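Local coordinates for uncharacterized protein Tfu_2867 (Thermobifida fusca, PDB 2QE6), which is of unknown function but binds S-adenosylmethionine in a Rossmann-like fold and is probably an S-adenosylmethionine-dependent methyltransferase, at residues H168-S171 with R177-G180; S196-G201 with E225-Q230; D35-D40 with D113-T118. The protein carries 1 engineered substitution. All blocks are in the same frame, centred on the assembly; numbering follows the deposited sequence.

How the contacts relate
All three contacts are van der Waals packing without a hydrogen bond between paired segments. Every touching residue of contacts 1 and 2 is buried; contact 3 reaches nearer the surface. Contacts 1 and 2 are neighbours, centres about 13 Å apart: helix 175-185, which contributes 177-180, is followed in the chain by strand 191-197. Contact 1 joins a cofactor-pocket loop to this helix through branched aliphatic groups. In contact 2 an isoleucine of helix 224-229 packs on the end of strand 191-197, where the sheet turns antiparallel. In contact 3, across the chain's centre from contact 2, a selenomethionine side chain meets an aspartate CB and a partly exposed phenylalanine ring at the N-terminal turn of helix 114-124.

Contact 1: H168-S171 with R177-G180; sequences HYLS and RVVG. With SAM (S-adenosylmethionine), chain F.
Val-178 and Leu-170 meet where the loop that follows strand 160-163 turns back against helix 175-185, beside the cofactor pocket of a class I, Rossmann-like methyltransferase fold. Val-178 points its CG1 at the loop, 4.0 Å from CD1 of Leu-170, while its other methyl, CG2, lies over one face of the Arg-177 guanidinium group, offset toward its rim. One residue further along the helix, Val-179 brings up CG2 and reaches the same methyl more closely, with CG2 3.7 Å from CD1 of Leu-170. The leucine thus offers a single branch, CD1, to a pair of valine methyls. Its CG lies anti to the carbonyl carbon (chi1 -61°), and the chain is then extended, which carries CD1 out to the helix. Val-179 also packs against Leu-192 and Met-194 of strand 191-197, so the helix is tied to the sheet on the same turn. The carbonyl oxygen of Leu-170 accepts a hydrogen bond from NH2 of the Arg-222 side chain.

Tyr-169, just before Leu-170, lines the S-adenosylmethionine pocket. CD2 of Tyr-169 lies 3.8 Å from C8 of the adenine, and CD2 of His-168 lies over one face of the Tyr-169 ring, near its rim, 3.5 Å above the ring plane. Replacing Tyr-169 by an alanine would probably leave C8 and C5' of S-adenosylmethionine without the ring that packs on them, opening a gap beside the ribose. The closest approach of this ring is oblique: CE2 of Tyr-169 stands 3.6 Å from C5' of the cofactor.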
ATOM      1  N   HIS A 168      -5.791   4.678  -4.544  1.00 37.65           N
ATOM      2  CA  HIS A 168      -6.573   4.695  -5.802  1.00 37.31           C
ATOM      3  C   HIS A 168      -7.728   3.671  -5.802  1.00 36.74           C
ATOM      4  O   HIS A 168      -8.468   3.581  -6.757  1.00 36.58           O
ATOM      5  CB  HIS A 168      -5.653   4.509  -7.030  1.00 38.78           C
ATOM      6  CG  HIS A 168      -4.705   3.344  -6.939  1.00 36.07           C
ATOM      7  ND1 HIS A 168      -3.455   3.440  -6.378  1.00 37.51           N
ATOM      8  CD2 HIS A 168      -4.848   2.048  -7.314  1.00 42.38           C
ATOM      9  CE1 HIS A 168      -2.853   2.268  -6.440  1.00 37.38           C
ATOM     10  NE2 HIS A 168      -3.684   1.400  -6.989  1.00 35.48           N
ATOM     11  N   TYR A 169      -7.882   2.892  -4.724  1.00 39.61           N
ATOM     12  CA  TYR A 169      -9.060   2.019  -4.570  1.00 37.58           C
ATOM     13  C   TYR A 169     -10.141   2.655  -3.697  1.00 39.19           C
ATOM     14  O   TYR A 169     -11.160   2.002  -3.416  1.00 39.34           O
ATOM     15  CB  TYR A 169      -8.648   0.628  -4.009  1.00 41.39           C
ATOM     16  CG  TYR A 169      -7.659  -0.067  -4.912  1.00 34.58           C
ATOM     17  CD1 TYR A 169      -7.973  -0.344  -6.245  1.00 40.02           C
ATOM     18  CD2 TYR A 169      -6.393  -0.366  -4.464  1.00 37.11           C
ATOM     19  CE1 TYR A 169      -7.040  -0.909  -7.107  1.00 31.60           C
ATOM     20  CE2 TYR A 169      -5.465  -0.939  -5.292  1.00 35.88           C
ATOM     21  CZ  TYR A 169      -5.792  -1.231  -6.604  1.00 46.87           C
ATOM     22  OH  TYR A 169      -4.831  -1.794  -7.392  1.00 40.01           O
ATOM     23  N   LEU A 170      -9.917   3.903  -3.247  1.00 37.10           N
ATOM     24  CA  LEU A 170     -10.900   4.642  -2.441  1.00 35.63           C
ATOM     25  C   LEU A 170     -11.604   5.627  -3.351  1.00 33.74           C
ATOM     26  O   LEU A 170     -10.982   6.504  -3.914  1.00 35.64           O
ATOM     27  CB  LEU A 170     -10.249   5.392  -1.256  1.00 37.55           C
ATOM     28  CG  LEU A 170      -9.507   4.531  -0.201  1.00 37.27           C
ATOM     29  CD1 LEU A 170      -8.866   5.376   0.917  1.00 38.87           C
ATOM     30  CD2 LEU A 170     -10.438   3.500   0.392  1.00 32.80           C
ATOM     31  N   SER A 171     -12.909   5.505  -3.446  1.00 35.71           N
ATOM     32  CA  SER A 171     -13.669   6.334  -4.382  1.00 36.00           C
ATOM     33  C   SER A 171     -13.776   7.735  -3.870  1.00 36.06           C
ATOM     34  O   SER A 171     -13.607   7.969  -2.667  1.00 35.01           O
ATOM     35  CB  SER A 171     -15.083   5.763  -4.602  1.00 36.84           C
ATOM     36  OG  SER A 171     -15.802   5.668  -3.400  1.00 44.73           O
ATOM     37  N   ARG A 177     -13.610  10.930   4.288  1.00 40.89           N
ATOM     38  CA  ARG A 177     -13.959  10.399   5.592  1.00 44.21           C
ATOM     39  C   ARG A 177     -13.035   9.244   5.983  1.00 41.62           C
ATOM     40  O   ARG A 177     -12.649   9.105   7.164  1.00 38.77           O
ATOM     41  CB  ARG A 177     -15.438   9.944   5.613  1.00 45.47           C
ATOM     42  CG  ARG A 177     -15.763   8.848   6.659  1.00 57.41           C
ATOM     43  CD  ARG A 177     -17.150   8.189   6.469  1.00 57.60           C
ATOM     44  NE  ARG A 177     -17.213   7.156   5.411  1.00 68.37           N
ATOM     45  CZ  ARG A 177     -16.823   5.883   5.550  1.00 70.24           C
ATOM     46  NH1 ARG A 177     -16.302   5.439   6.692  1.00 74.05           N
ATOM     47  NH2 ARG A 177     -16.952   5.041   4.528  1.00 68.89           N
ATOM     48  N   VAL A 178     -12.693   8.392   5.017  1.00 39.86           N
ATOM     49  CA  VAL A 178     -11.892   7.192   5.333  1.00 38.20           C
ATOM     50  C   VAL A 178     -10.463   7.575   5.738  1.00 38.52           C
ATOM     51  O   VAL A 178      -9.985   7.169   6.808  1.00 37.19           O
ATOM     52  CB  VAL A 178     -11.921   6.132   4.177  1.00 38.86           C
ATOM     53  CG1 VAL A 178     -10.803   5.090   4.361  1.00 39.77           C
ATOM     54  CG2 VAL A 178     -13.330   5.449   4.104  1.00 34.26           C
ATOM     55  N   VAL A 179      -9.783   8.367   4.909  1.00 37.34           N
ATOM     56  CA  VAL A 179      -8.387   8.714   5.218  1.00 37.91           C
ATOM     57  C   VAL A 179      -8.348   9.635   6.442  1.00 38.24           C
ATOM     58  O   VAL A 179      -7.468   9.499   7.280  1.00 35.81           O
ATOM     59  CB  VAL A 179      -7.607   9.301   4.019  1.00 36.52           C
ATOM     60  CG1 VAL A 179      -6.127   9.592   4.417  1.00 34.03           C
ATOM     61  CG2 VAL A 179      -7.659   8.298   2.844  1.00 32.11           C
ATOM     62  N   GLY A 180      -9.315  10.548   6.523  1.00 37.47           N
ATOM     63  CA  GLY A 180      -9.462  11.410   7.699  1.00 38.92           C
ATOM     64  C   GLY A 180      -9.619  10.655   9.013  1.00 37.89           C
ATOM     65  O   GLY A 180      -9.097  11.083  10.036  1.00 37.32           O
TER
HETATM   66  N   SAM F 400       0.003  -2.240  -0.227  1.00 28.40           N
HETATM   67  CA  SAM F 400       0.656  -3.229  -1.172  1.00 30.21           C
HETATM   68  C   SAM F 400       1.715  -2.519  -1.986  1.00 31.01           C
HETATM   69  O   SAM F 400       2.674  -3.140  -2.430  1.00 31.59           O
HETATM   70  OXT SAM F 400       1.603  -1.311  -2.233  1.00 28.67           O
HETATM   71  CB  SAM F 400      -0.277  -3.927  -2.180  1.00 27.39           C
HETATM   72  CG  SAM F 400      -0.959  -3.015  -3.212  1.00 28.67           C
HETATM   73  SD  SAM F 400      -2.215  -3.810  -4.268  1.00 14.44           S
HETATM   74  CE  SAM F 400      -2.050  -5.466  -3.557  1.00 42.41           C
HETATM   75  C5' SAM F 400      -3.645  -3.261  -3.313  1.00 31.89           C
HETATM   76  C4' SAM F 400      -4.120  -4.040  -2.079  1.00 30.30           C
HETATM   77  O4' SAM F 400      -5.111  -3.273  -1.387  1.00 27.71           O
HETATM   78  C3' SAM F 400      -4.792  -5.384  -2.405  1.00 32.41           C
HETATM   79  O3' SAM F 400      -4.219  -6.440  -1.655  1.00 30.91           O
HETATM   80  C2' SAM F 400      -6.271  -5.213  -2.096  1.00 33.81           C
HETATM   81  O2' SAM F 400      -6.963  -6.424  -1.766  1.00 31.21           O
HETATM   82  C1' SAM F 400      -6.178  -4.153  -1.003  1.00 29.72           C
HETATM   83  N9  SAM F 400      -7.440  -3.418  -0.898  1.00 29.41           N
HETATM   84  C8  SAM F 400      -8.070  -2.609  -1.842  1.00 33.38           C
HETATM   85  N7  SAM F 400      -9.218  -2.126  -1.297  1.00 31.49           N
HETATM   86  C5  SAM F 400      -9.306  -2.609  -0.017  1.00 32.06           C
HETATM   87  C6  SAM F 400     -10.261  -2.409   0.990  1.00 23.54           C
HETATM   88  N6  SAM F 400     -11.353  -1.635   0.737  1.00 27.93           N
HETATM   89  N1  SAM F 400     -10.052  -3.043   2.203  1.00 31.12           N
HETATM   90  C2  SAM F 400      -8.925  -3.856   2.444  1.00 26.56           C
HETATM   91  N3  SAM F 400      -7.984  -4.060   1.439  1.00 27.77           N
HETATM   92  C4  SAM F 400      -8.188  -3.424   0.239  1.00 34.31           C

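Contact 2: S196-G201 with E225-Q230; sequences SLVDTG and EEIERQ
Ser-196 OG donates a 2.8 Å hydrogen bond to the carbonyl O of Leu-197, reaching it from above the carbonyl plane, 39° out of it. The bond satisfies a buried hydroxyl locally and leaves CB of the serine turned to helix 224-229, where CD1 of Ile-227 lies 3.8 Å from CB of Ser-196. The isoleucine carries the whole contact. Its CG1 stands beside the backbone N (chi1 -64°) and the chain is nearly extended beyond it, so CD1 reaches in between Ser-196 and Val-198. It meets the valine at about a right angle, with CD1 of Ile-227 3.8 Å from CG2 of Val-198. Beyond the strand, OD1 of Asp-199 accepts from the backbone N of Gly-201 at 2.8 Å, closing an Asx turn. Arg-229 NH2 forms a salt bridge with OD2 of Asp-176 and Gln-230 NE2 a hydrogen bond with its OD1, linking this segment to helix 175-185. Ile-227 also rests on Val-241 of strand 235-243, while Ser-196 is backbone-bonded to Met-266 of strand 265-271. Helix 224-229 therefore covers the antiparallel end of the sheet, the 5-7-6 strand arrangement characteristic of class I methyltransferases.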
ATOM      1  N   SER A 196      -0.151   6.130  -4.778  1.00 34.35           N
ATOM      2  CA  SER A 196      -1.383   6.231  -5.538  1.00 33.23           C
ATOM      3  C   SER A 196      -1.057   6.311  -7.015  1.00 36.85           C
ATOM      4  O   SER A 196      -0.118   6.982  -7.403  1.00 36.73           O
ATOM      5  CB  SER A 196      -2.131   7.492  -5.170  1.00 35.21           C
ATOM      6  OG  SER A 196      -3.345   7.637  -5.966  1.00 34.22           O
ATOM      7  N   LEU A 197      -1.884   5.660  -7.822  1.00 35.62           N
ATOM      8  CA  LEU A 197      -2.013   5.978  -9.210  1.00 34.30           C
ATOM      9  C   LEU A 197      -2.268   7.477  -9.373  1.00 33.90           C
ATOM     10  O   LEU A 197      -3.144   8.052  -8.700  1.00 35.39           O
ATOM     11  CB  LEU A 197      -3.160   5.133  -9.787  1.00 34.77           C
ATOM     12  CG  LEU A 197      -3.525   5.181 -11.271  1.00 45.42           C
ATOM     13  CD1 LEU A 197      -2.324   4.865 -12.209  1.00 46.91           C
ATOM     14  CD2 LEU A 197      -4.664   4.203 -11.454  1.00 43.03           C
ATOM     15  N   VAL A 198      -1.533   8.112 -10.296  1.00 32.52           N
ATOM     16  CA  VAL A 198      -1.525   9.589 -10.415  1.00 30.70           C
ATOM     17  C   VAL A 198      -2.042   9.968 -11.795  1.00 33.25           C
ATOM     18  O   VAL A 198      -1.901   9.213 -12.743  1.00 31.72           O
ATOM     19  CB  VAL A 198      -0.101  10.213 -10.129  1.00 31.11           C
ATOM     20  CG1 VAL A 198       0.881   9.921 -11.260  1.00 28.12           C
ATOM     21  CG2 VAL A 198      -0.215  11.737  -9.855  1.00 30.36           C
ATOM     22  N   ASP A 199      -2.724  11.103 -11.879  1.00 32.28           N
ATOM     23  CA  ASP A 199      -3.094  11.724 -13.157  1.00 33.46           C
ATOM     24  C   ASP A 199      -2.216  12.973 -13.262  1.00 32.29           C
ATOM     25  O   ASP A 199      -2.443  13.965 -12.567  1.00 34.59           O
ATOM     26  CB  ASP A 199      -4.580  12.119 -13.184  1.00 30.77           C
ATOM     27  CG  ASP A 199      -5.042  12.673 -14.524  1.00 38.95           C
ATOM     28  OD1 ASP A 199      -4.205  12.994 -15.370  1.00 35.18           O
ATOM     29  OD2 ASP A 199      -6.256  12.821 -14.723  1.00 35.64           O
ATOM     30  N   THR A 200      -1.225  12.918 -14.150  1.00 34.86           N
ATOM     31  CA  THR A 200      -0.449  14.078 -14.545  1.00 34.90           C
ATOM     32  C   THR A 200      -0.661  14.299 -16.056  1.00 32.59           C
ATOM     33  O   THR A 200       0.214  14.813 -16.744  1.00 34.17           O
ATOM     34  CB  THR A 200       1.039  13.918 -14.190  1.00 34.34           C
ATOM     35  OG1 THR A 200       1.536  12.731 -14.789  1.00 35.65           O
ATOM     36  CG2 THR A 200       1.256  13.826 -12.652  1.00 32.17           C
ATOM     37  N   GLY A 201      -1.826  13.893 -16.579  1.00 34.25           N
ATOM     38  CA  GLY A 201      -2.162  14.102 -17.987  1.00 34.20           C
ATOM     39  C   GLY A 201      -1.447  13.191 -18.965  1.00 34.21           C
ATOM     40  O   GLY A 201      -1.285  13.504 -20.123  1.00 32.73           O
ATOM     41  N   GLU A 225      -2.058  17.177  -6.621  1.00 37.20           N
ATOM     42  CA  GLU A 225      -2.670  18.037  -5.626  1.00 38.50           C
ATOM     43  C   GLU A 225      -3.758  17.289  -4.849  1.00 38.09           C
ATOM     44  O   GLU A 225      -3.908  17.479  -3.645  1.00 37.42           O
ATOM     45  CB  GLU A 225      -3.268  19.253  -6.312  1.00 40.53           C
ATOM     46  CG  GLU A 225      -2.227  20.173  -7.036  1.00 51.42           C
ATOM     47  CD  GLU A 225      -1.509  19.595  -8.318  1.00 61.11           C
ATOM     48  OE1 GLU A 225      -2.044  18.736  -9.078  1.00 42.70           O
ATOM     49  OE2 GLU A 225      -0.357  20.038  -8.569  1.00 62.70           O
ATOM     50  N   GLU A 226      -4.534  16.451  -5.541  1.00 37.13           N
ATOM     51  CA  GLU A 226      -5.561  15.617  -4.894  1.00 36.62           C
ATOM     52  C   GLU A 226      -4.954  14.557  -3.962  1.00 33.78           C
ATOM     53  O   GLU A 226      -5.494  14.285  -2.887  1.00 36.81           O
ATOM     54  CB  GLU A 226      -6.479  14.987  -5.936  1.00 38.84           C
ATOM     55  CG  GLU A 226      -7.481  15.988  -6.477  1.00 40.17           C
ATOM     56  CD  GLU A 226      -8.495  16.405  -5.393  1.00 61.48           C
ATOM     57  OE1 GLU A 226      -9.259  15.495  -4.961  1.00 64.71           O
ATOM     58  OE2 GLU A 226      -8.506  17.614  -4.962  1.00 58.51           O
ATOM     59  N   ILE A 227      -3.804  14.021  -4.337  1.00 33.74           N
ATOM     60  CA  ILE A 227      -3.077  13.115  -3.451  1.00 33.61           C
ATOM     61  C   ILE A 227      -2.612  13.880  -2.202  1.00 34.45           C
ATOM     62  O   ILE A 227      -2.870  13.443  -1.067  1.00 37.37           O
ATOM     63  CB  ILE A 227      -1.878  12.442  -4.176  1.00 35.91           C
ATOM     64  CG1 ILE A 227      -2.395  11.551  -5.309  1.00 38.22           C
ATOM     65  CG2 ILE A 227      -1.036  11.685  -3.192  1.00 30.29           C
ATOM     66  CD1 ILE A 227      -1.358  11.051  -6.298  1.00 31.00           C
ATOM     67  N   GLU A 228      -1.948  15.020  -2.412  1.00 36.34           N
ATOM     68  CA  GLU A 228      -1.419  15.824  -1.307  1.00 39.89           C
ATOM     69  C   GLU A 228      -2.518  16.193  -0.339  1.00 38.72           C
ATOM     70  O   GLU A 228      -2.321  16.170   0.861  1.00 34.38           O
ATOM     71  CB  GLU A 228      -0.778  17.116  -1.787  1.00 38.47           C
ATOM     72  CG  GLU A 228       0.516  16.966  -2.594  1.00 49.05           C
ATOM     73  CD  GLU A 228       1.048  18.324  -3.116  1.00 54.27           C
ATOM     74  OE1 GLU A 228       0.812  19.333  -2.396  1.00 65.46           O
ATOM     75  OE2 GLU A 228       1.685  18.362  -4.210  1.00 66.28           O
ATOM     76  N   ARG A 229      -3.680  16.510  -0.879  1.00 37.86           N
ATOM     77  CA  ARG A 229      -4.820  16.897  -0.076  1.00 39.49           C
ATOM     78  C   ARG A 229      -5.217  15.844   0.939  1.00 37.48           C
ATOM     79  O   ARG A 229      -5.744  16.178   2.003  1.00 36.36           O
ATOM     80  CB  ARG A 229      -5.992  17.179  -0.990  1.00 37.38           C
ATOM     81  CG  ARG A 229      -7.197  17.771  -0.343  1.00 46.01           C
ATOM     82  CD  ARG A 229      -8.260  18.083  -1.403  1.00 47.90           C
ATOM     83  NE  ARG A 229      -9.545  18.014  -0.739  1.00 60.00           N
ATOM     84  CZ  ARG A 229     -10.362  16.962  -0.745  1.00 64.26           C
ATOM     85  NH1 ARG A 229     -10.082  15.873  -1.444  1.00 72.19           N
ATOM     86  NH2 ARG A 229     -11.501  17.024  -0.069  1.00 65.58           N
ATOM     87  N   GLN A 230      -5.009  14.582   0.613  1.00 35.11           N
ATOM     88  CA  GLN A 230      -5.417  13.482   1.505  1.00 36.74           C
ATOM     89  C   GLN A 230      -4.457  13.300   2.672  1.00 36.11           C
ATOM     90  O   GLN A 230      -4.708  12.518   3.586  1.00 38.41           O
ATOM     91  CB  GLN A 230      -5.595  12.184   0.720  1.00 37.18           C
ATOM     92  CG  GLN A 230      -6.813  12.231  -0.226  1.00 34.94           C
ATOM     93  CD  GLN A 230      -8.078  12.498   0.480  1.00 39.63           C
ATOM     94  OE1 GLN A 230      -8.259  12.075   1.628  1.00 38.37           O
ATOM     95  NE2 GLN A 230      -8.995  13.247  -0.184  1.00 30.64           N
TER

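Contact 3: D35-D40 with D113-T118; sequences DNFEAD and DPMVLT
Stretched over its first two torsions (chi1 -162°) and bent only at the last (chi3 -75°), the Met-115 side chain reaches from helix 114-124 to Asp-35 and Phe-37, whose CG atoms both lie beside their own backbone N. The residue is present as selenomethionine. The turn leading into helix 38-48 packs against the first turn of helix 114-124, at the edge of a Rossmann-like methyltransferase domain; helix 114-124 follows the strand that ends in the cofactor-binding Asp-111. The selenium SE of Met-115 lies 3.7 Å from CB of Asp-35. The terminal methyl continues to the phenyl group, where CE of Met-115 comes within 3.5 Å of CE2 of Phe-37 in an oblique approach. Pro-12 packs on both of these side chains. At the polar end of Asp-35, OD1 accepts from the indole NH of Trp-11.

The backbone N of each of Phe-37 and Met-115 is fixed by a capping bond. Phe-37 occupies the N-cap of its helix, and its backbone N donates to OD2 of Asp-40 at 2.8 Å on the anti lone pair, nearly straight at 168°; this is the half of a capping box that needs no N-cap side chain. Asp-113 caps the other helix, its OD1 accepting from N of Met-115 at 2.9 Å from above the carboxylate plane. The same oxygen has a salt bridge to Arg-25, and OD2 of Asp-113 bonds to Thr-22. One turn on, the carbonyl O of Pro-114 takes two donors from Thr-118, with its N and OG1 each 2.9 Å from that oxygen.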
ATOM      1  N   ASP A  35       0.729 -16.459  -5.834  1.00 37.34           N
ATOM      2  CA  ASP A  35      -0.559 -16.368  -5.164  1.00 34.85           C
ATOM      3  C   ASP A  35      -1.554 -15.724  -6.095  1.00 35.17           C
ATOM      4  O   ASP A  35      -1.939 -14.600  -5.891  1.00 31.67           O
ATOM      5  CB  ASP A  35      -0.454 -15.546  -3.872  1.00 32.68           C
ATOM      6  CG  ASP A  35       0.321 -16.277  -2.770  1.00 38.30           C
ATOM      7  OD1 ASP A  35       0.966 -17.280  -3.101  1.00 33.81           O
ATOM      8  OD2 ASP A  35       0.286 -15.815  -1.612  1.00 41.04           O
ATOM      9  N   ASN A  36      -2.016 -16.481  -7.080  1.00 35.32           N
ATOM     10  CA  ASN A  36      -2.927 -15.919  -8.073  1.00 34.16           C
ATOM     11  C   ASN A  36      -3.545 -17.078  -8.864  1.00 33.56           C
ATOM     12  O   ASN A  36      -3.038 -18.193  -8.828  1.00 33.37           O
ATOM     13  CB  ASN A  36      -2.189 -14.903  -8.987  1.00 33.27           C
ATOM     14  CG  ASN A  36      -0.842 -15.418  -9.503  1.00 34.46           C
ATOM     15  OD1 ASN A  36      -0.796 -16.298 -10.334  1.00 36.70           O
ATOM     16  ND2 ASN A  36       0.257 -14.830  -9.026  1.00 30.37           N
ATOM     17  N   PHE A  37      -4.650 -16.828  -9.527  1.00 33.25           N
ATOM     18  CA  PHE A  37      -5.242 -17.844 -10.392  1.00 33.87           C
ATOM     19  C   PHE A  37      -5.245 -17.335 -11.846  1.00 35.03           C
ATOM     20  O   PHE A  37      -4.823 -16.191 -12.159  1.00 32.47           O
ATOM     21  CB  PHE A  37      -6.671 -18.195  -9.940  1.00 36.04           C
ATOM     22  CG  PHE A  37      -6.756 -18.808  -8.568  1.00 33.13           C
ATOM     23  CD1 PHE A  37      -6.297 -20.099  -8.333  1.00 35.00           C
ATOM     24  CD2 PHE A  37      -7.318 -18.090  -7.506  1.00 39.93           C
ATOM     25  CE1 PHE A  37      -6.385 -20.663  -7.070  1.00 37.28           C
ATOM     26  CE2 PHE A  37      -7.421 -18.645  -6.249  1.00 32.04           C
ATOM     27  CZ  PHE A  37      -6.939 -19.952  -6.030  1.00 37.14           C
ATOM     28  N   GLU A  38      -5.759 -18.165 -12.744  1.00 33.02           N
ATOM     29  CA  GLU A  38      -5.666 -17.849 -14.134  1.00 34.97           C
ATOM     30  C   GLU A  38      -6.358 -16.519 -14.458  1.00 33.80           C
ATOM     31  O   GLU A  38      -5.812 -15.716 -15.219  1.00 33.83           O
ATOM     32  CB  GLU A  38      -6.181 -18.973 -15.020  1.00 33.73           C
ATOM     33  CG  GLU A  38      -5.565 -18.880 -16.379  1.00 38.81           C
ATOM     34  CD  GLU A  38      -6.170 -19.859 -17.354  1.00 40.65           C
ATOM     35  OE1 GLU A  38      -6.786 -20.854 -16.931  1.00 36.80           O
ATOM     36  OE2 GLU A  38      -6.017 -19.614 -18.546  1.00 34.83           O
ATOM     37  N   ALA A  39      -7.493 -16.262 -13.807  1.00 32.41           N
ATOM     38  CA  ALA A  39      -8.260 -15.039 -14.057  1.00 33.20           C
ATOM     39  C   ALA A  39      -7.420 -13.847 -13.660  1.00 34.23           C
ATOM     40  O   ALA A  39      -7.488 -12.806 -14.285  1.00 31.85           O
ATOM     41  CB  ALA A  39      -9.579 -15.053 -13.283  1.00 31.70           C
ATOM     42  N   ASP A  40      -6.596 -13.995 -12.624  1.00 33.88           N
ATOM     43  CA  ASP A  40      -5.729 -12.891 -12.211  1.00 33.25           C
ATOM     44  C   ASP A  40      -4.597 -12.653 -13.203  1.00 33.46           C
ATOM     45  O   ASP A  40      -4.322 -11.527 -13.517  1.00 30.48           O
ATOM     46  CB  ASP A  40      -5.128 -13.146 -10.847  1.00 35.22           C
ATOM     47  CG  ASP A  40      -6.178 -13.434  -9.824  1.00 37.30           C
ATOM     48  OD1 ASP A  40      -7.006 -12.524  -9.617  1.00 33.70           O
ATOM     49  OD2 ASP A  40      -6.182 -14.554  -9.292  1.00 30.93           O
ATOM     50  N   ASP A 113      -8.687  -9.396   0.810  1.00 38.31           N
ATOM     51  CA  ASP A 113      -8.532 -10.712   0.186  1.00 36.58           C
ATOM     52  C   ASP A 113      -8.202 -11.725   1.265  1.00 35.78           C
ATOM     53  O   ASP A 113      -7.162 -11.639   1.835  1.00 36.83           O
ATOM     54  CB  ASP A 113      -7.393 -10.678  -0.874  1.00 34.60           C
ATOM     55  CG  ASP A 113      -7.405 -11.883  -1.799  1.00 30.85           C
ATOM     56  OD1 ASP A 113      -7.883 -12.959  -1.339  1.00 35.60           O
ATOM     57  OD2 ASP A 113      -6.902 -11.780  -2.962  1.00 37.87           O
ATOM     58  N   PRO A 114      -9.066 -12.722   1.489  1.00 36.21           N
ATOM     59  CA  PRO A 114      -8.774 -13.780   2.439  1.00 35.68           C
ATOM     60  C   PRO A 114      -7.503 -14.571   2.167  1.00 36.59           C
ATOM     61  O   PRO A 114      -6.980 -15.193   3.083  1.00 37.14           O
ATOM     62  CB  PRO A 114      -9.979 -14.703   2.332  1.00 38.37           C
ATOM     63  CG  PRO A 114     -10.774 -14.242   1.211  1.00 39.85           C
ATOM     64  CD  PRO A 114     -10.395 -12.876   0.870  1.00 37.98           C
HETATM   65  N   MSE A 115      -7.020 -14.598   0.923  1.00 35.66           N
HETATM   66  CA  MSE A 115      -5.763 -15.254   0.647  1.00 35.49           C
HETATM   67  C   MSE A 115      -4.578 -14.643   1.413  1.00 35.22           C
HETATM   68  O   MSE A 115      -3.629 -15.357   1.720  1.00 37.63           O
HETATM   69  CB  MSE A 115      -5.431 -15.302  -0.854  1.00 35.81           C
HETATM   70  CG  MSE A 115      -4.357 -16.363  -1.153  1.00 46.14           C
HETATM   71 SE   MSE A 115      -3.925 -16.347  -3.021  0.75 37.97          SE
HETATM   72  CE  MSE A 115      -5.556 -17.242  -3.603  1.00 37.20           C
ATOM     73  N   VAL A 116      -4.637 -13.354   1.713  1.00 35.17           N
ATOM     74  CA  VAL A 116      -3.573 -12.650   2.466  1.00 36.89           C
ATOM     75  C   VAL A 116      -3.497 -13.233   3.879  1.00 37.37           C
ATOM     76  O   VAL A 116      -2.422 -13.662   4.363  1.00 38.24           O
ATOM     77  CB  VAL A 116      -3.816 -11.092   2.472  1.00 34.48           C
ATOM     78  CG1 VAL A 116      -2.805 -10.353   3.361  1.00 26.22           C
ATOM     79  CG2 VAL A 116      -3.760 -10.532   1.067  1.00 32.14           C
ATOM     80  N   LEU A 117      -4.652 -13.341   4.522  1.00 41.09           N
ATOM     81  CA  LEU A 117      -4.706 -14.004   5.837  1.00 39.47           C
ATOM     82  C   LEU A 117      -4.285 -15.462   5.753  1.00 40.52           C
ATOM     83  O   LEU A 117      -3.545 -15.954   6.611  1.00 39.40           O
ATOM     84  CB  LEU A 117      -6.099 -13.909   6.456  1.00 39.50           C
ATOM     85  CG  LEU A 117      -6.331 -14.573   7.822  1.00 43.82           C
ATOM     86  CD1 LEU A 117      -5.225 -14.237   8.869  1.00 39.24           C
ATOM     87  CD2 LEU A 117      -7.746 -14.240   8.348  1.00 41.21           C
ATOM     88  N   THR A 118      -4.755 -16.173   4.730  1.00 39.30           N
ATOM     89  CA  THR A 118      -4.430 -17.579   4.637  1.00 40.21           C
ATOM     90  C   THR A 118      -2.934 -17.841   4.457  1.00 39.87           C
ATOM     91  O   THR A 118      -2.392 -18.758   5.062  1.00 36.22           O
ATOM     92  CB  THR A 118      -5.243 -18.281   3.533  1.00 40.17           C
ATOM     93  OG1 THR A 118      -6.620 -17.973   3.735  1.00 36.37           O
ATOM     94  CG2 THR A 118      -5.055 -19.799   3.618  1.00 30.78           C
TER